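Local atomic coordinates of flap endonuclease 1 (Desulfurococcus amylolyticus, PDB entry 3ORY), a protein that probably cleaves the single-stranded 5' flaps of branched DNA in a metal-dependent reaction, as flap endonucleases do in DNA replication and repair. Residues A165-A169 against D187-F193. Sequence-based numbering, arbitrary orientation.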
loop_
_atom_site.group_PDB
_atom_site.type_symbol
_atom_site.label_atom_id
_atom_site.label_comp_id
_atom_site.label_asym_id
_atom_site.label_seq_id
_atom_site.Cartn_x
_atom_site.Cartn_y
_atom_site.Cartn_z
ATOM N N ALA A 165 -13.082 10.107 1.514
ATOM C CA ALA A 165 -13.147 9.283 0.310
ATOM C C ALA A 165 -11.859 8.481 0.173
ATOM O O ALA A 165 -11.495 7.779 1.108
ATOM C CB ALA A 165 -13.426 10.169 -0.943
ATOM N N GLU A 166 -11.148 8.591 -0.957
ATOM C CA GLU A 166 -9.926 7.796 -1.162
ATOM C C GLU A 166 -8.864 8.053 -0.084
ATOM O O GLU A 166 -8.506 9.211 0.179
ATOM C CB GLU A 166 -9.292 8.059 -2.541
ATOM C CG GLU A 166 -10.142 7.606 -3.737
ATOM C CD GLU A 166 -11.106 8.690 -4.211
ATOM O OE1 GLU A 166 -11.260 9.720 -3.511
ATOM O OE2 GLU A 166 -11.691 8.525 -5.301
ATOM N N GLY A 167 -8.387 6.970 0.540
ATOM C CA GLY A 167 -7.309 7.025 1.524
ATOM C C GLY A 167 -6.059 7.646 0.928
ATOM O O GLY A 167 -5.405 8.487 1.568
ATOM N N GLU A 168 -5.734 7.246 -0.301
ATOM C CA GLU A 168 -4.541 7.755 -1.000
ATOM C C GLU A 168 -4.607 9.258 -1.260
ATOM O O GLU A 168 -3.581 9.945 -1.203
ATOM C CB GLU A 168 -4.317 7.004 -2.323
ATOM C CG GLU A 168 -4.066 5.490 -2.156
ATOM C CD GLU A 168 -2.637 5.147 -1.683
ATOM O OE1 GLU A 168 -1.790 6.057 -1.541
ATOM O OE2 GLU A 168 -2.369 3.948 -1.438
ATOM N N ALA A 169 -5.811 9.758 -1.552
ATOM C CA ALA A 169 -6.044 11.205 -1.759
ATOM C C ALA A 169 -5.862 12.015 -0.478
ATOM O O ALA A 169 -5.274 13.097 -0.496
ATOM C CB ALA A 169 -7.468 11.433 -2.313
ATOM N N ASP A 187 1.307 1.432 -4.073
ATOM C CA ASP A 187 0.854 2.021 -5.318
ATOM C C ASP A 187 1.199 3.510 -5.388
ATOM O O ASP A 187 1.711 4.106 -4.426
ATOM C CB ASP A 187 -0.626 1.724 -5.615
ATOM C CG ASP A 187 -1.558 2.268 -4.568
ATOM O OD1 ASP A 187 -1.304 3.375 -4.050
ATOM O OD2 ASP A 187 -2.553 1.569 -4.265
ATOM N N TYR A 188 0.931 4.092 -6.545
ATOM C CA TYR A 188 1.384 5.431 -6.863
ATOM C C TYR A 188 0.236 6.434 -6.826
ATOM O O TYR A 188 0.399 7.597 -7.226
ATOM C CB TYR A 188 2.045 5.392 -8.250
ATOM C CG TYR A 188 3.340 4.602 -8.251
ATOM C CD1 TYR A 188 4.581 5.244 -8.260
ATOM C CD2 TYR A 188 3.322 3.204 -8.223
ATOM C CE1 TYR A 188 5.777 4.499 -8.243
ATOM C CE2 TYR A 188 4.491 2.471 -8.214
ATOM C CZ TYR A 188 5.713 3.114 -8.227
ATOM O OH TYR A 188 6.854 2.344 -8.208
ATOM N N ASP A 189 -0.923 5.974 -6.352
ATOM C CA ASP A 189 -2.160 6.774 -6.360
ATOM C C ASP A 189 -1.986 8.126 -5.698
ATOM O O ASP A 189 -2.534 9.111 -6.173
ATOM C CB ASP A 189 -3.299 6.029 -5.641
ATOM C CG ASP A 189 -3.620 4.666 -6.258
ATOM O OD1 ASP A 189 -2.750 4.045 -6.908
ATOM O OD2 ASP A 189 -4.768 4.197 -6.071
ATOM N N SER A 190 -1.249 8.166 -4.587
ATOM C CA SER A 190 -1.055 9.406 -3.844
ATOM C C SER A 190 -0.334 10.498 -4.664
ATOM O O SER A 190 -0.620 11.680 -4.485
ATOM C CB SER A 190 -0.391 9.167 -2.473
ATOM O OG SER A 190 0.975 8.803 -2.588
ATOM N N LEU A 191 0.563 10.098 -5.565
ATOM C CA LEU A 191 1.216 11.024 -6.502
ATOM C C LEU A 191 0.215 11.612 -7.485
ATOM O O LEU A 191 0.241 12.815 -7.757
ATOM C CB LEU A 191 2.349 10.331 -7.265
ATOM C CG LEU A 191 3.543 9.900 -6.403
ATOM C CD1 LEU A 191 4.522 9.056 -7.210
ATOM C CD2 LEU A 191 4.257 11.123 -5.810
ATOM N N LEU A 192 -0.676 10.768 -7.998
ATOM C CA LEU A 192 -1.722 11.220 -8.920
ATOM C C LEU A 192 -2.633 12.232 -8.236
ATOM O O LEU A 192 -3.083 13.187 -8.870
ATOM C CB LEU A 192 -2.542 10.036 -9.448
ATOM C CG LEU A 192 -2.112 9.186 -10.654
ATOM C CD1 LEU A 192 -0.639 8.911 -10.709
ATOM C CD2 LEU A 192 -2.871 7.857 -10.586
ATOM N N PHE A 193 -2.863 12.031 -6.937
ATOM C CA PHE A 193 -3.642 12.948 -6.091
ATOM C C PHE A 193 -2.819 14.124 -5.554
ATOM O O PHE A 193 -3.289 14.896 -4.697
ATOM C CB PHE A 193 -4.256 12.185 -4.915
ATOM C CG PHE A 193 -5.423 11.306 -5.285
ATOM C CD1 PHE A 193 -6.561 11.841 -5.913
ATOM C CD2 PHE A 193 -5.409 9.945 -4.959
ATOM C CE1 PHE A 193 -7.659 11.013 -6.220
ATOM C CE2 PHE A 193 -6.500 9.117 -5.255
ATOM C CZ PHE A 193 -7.621 9.647 -5.888
HETATM O O HOH W 1 -5.126 15.057 -2.594
#
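Phe193 lays one face of its ring over the methyl group of Ala169. This is a CH-pi contact, with CB of Ala169 3.5 Å from the ring centroid and 9° off the ring normal. The backbone comes close too, with Ala169 N 3.4 Å from Phe193 CD2. At the far end of the ring, CZ meets the bent chain of Glu166 at CG, 3.9 Å away. The Glu166 carboxylate goes on to hydrogen bonds with Tyr251 and Tyr296, and Phe297 stacks on the Phe193 ring. With an alanine at Phe193, the Ala169 methyl would probably lose the ring face that covers it, and Phe297 its stacking partner.

Glu168 is buried against Asp187, Asp189 and Ser190. Its CB packs on Asp189 CB at 3.6 Å, and its OE1 lies 3.5 Å from Ser190 CB. Its chain bends at chi2 (-77°), which brings the carboxylate round to Asp187. There Glu168 OE2 lies 2.9 Å from Asp187 OD1, two acceptors with their carboxylate planes 62° apart. Ser185 OG is hydrogen-bonded to Glu168 OE2.

One water links the backbones, donating to Ala169 O and to Phe193 O.

Asp41 adds another acid close to Glu168. Glu168 and Asp187 come from the XPG I-region and Asp41 from the XPG N-terminal domain. Such a cluster is consistent with the acidic metal-binding site of flap endonucleases.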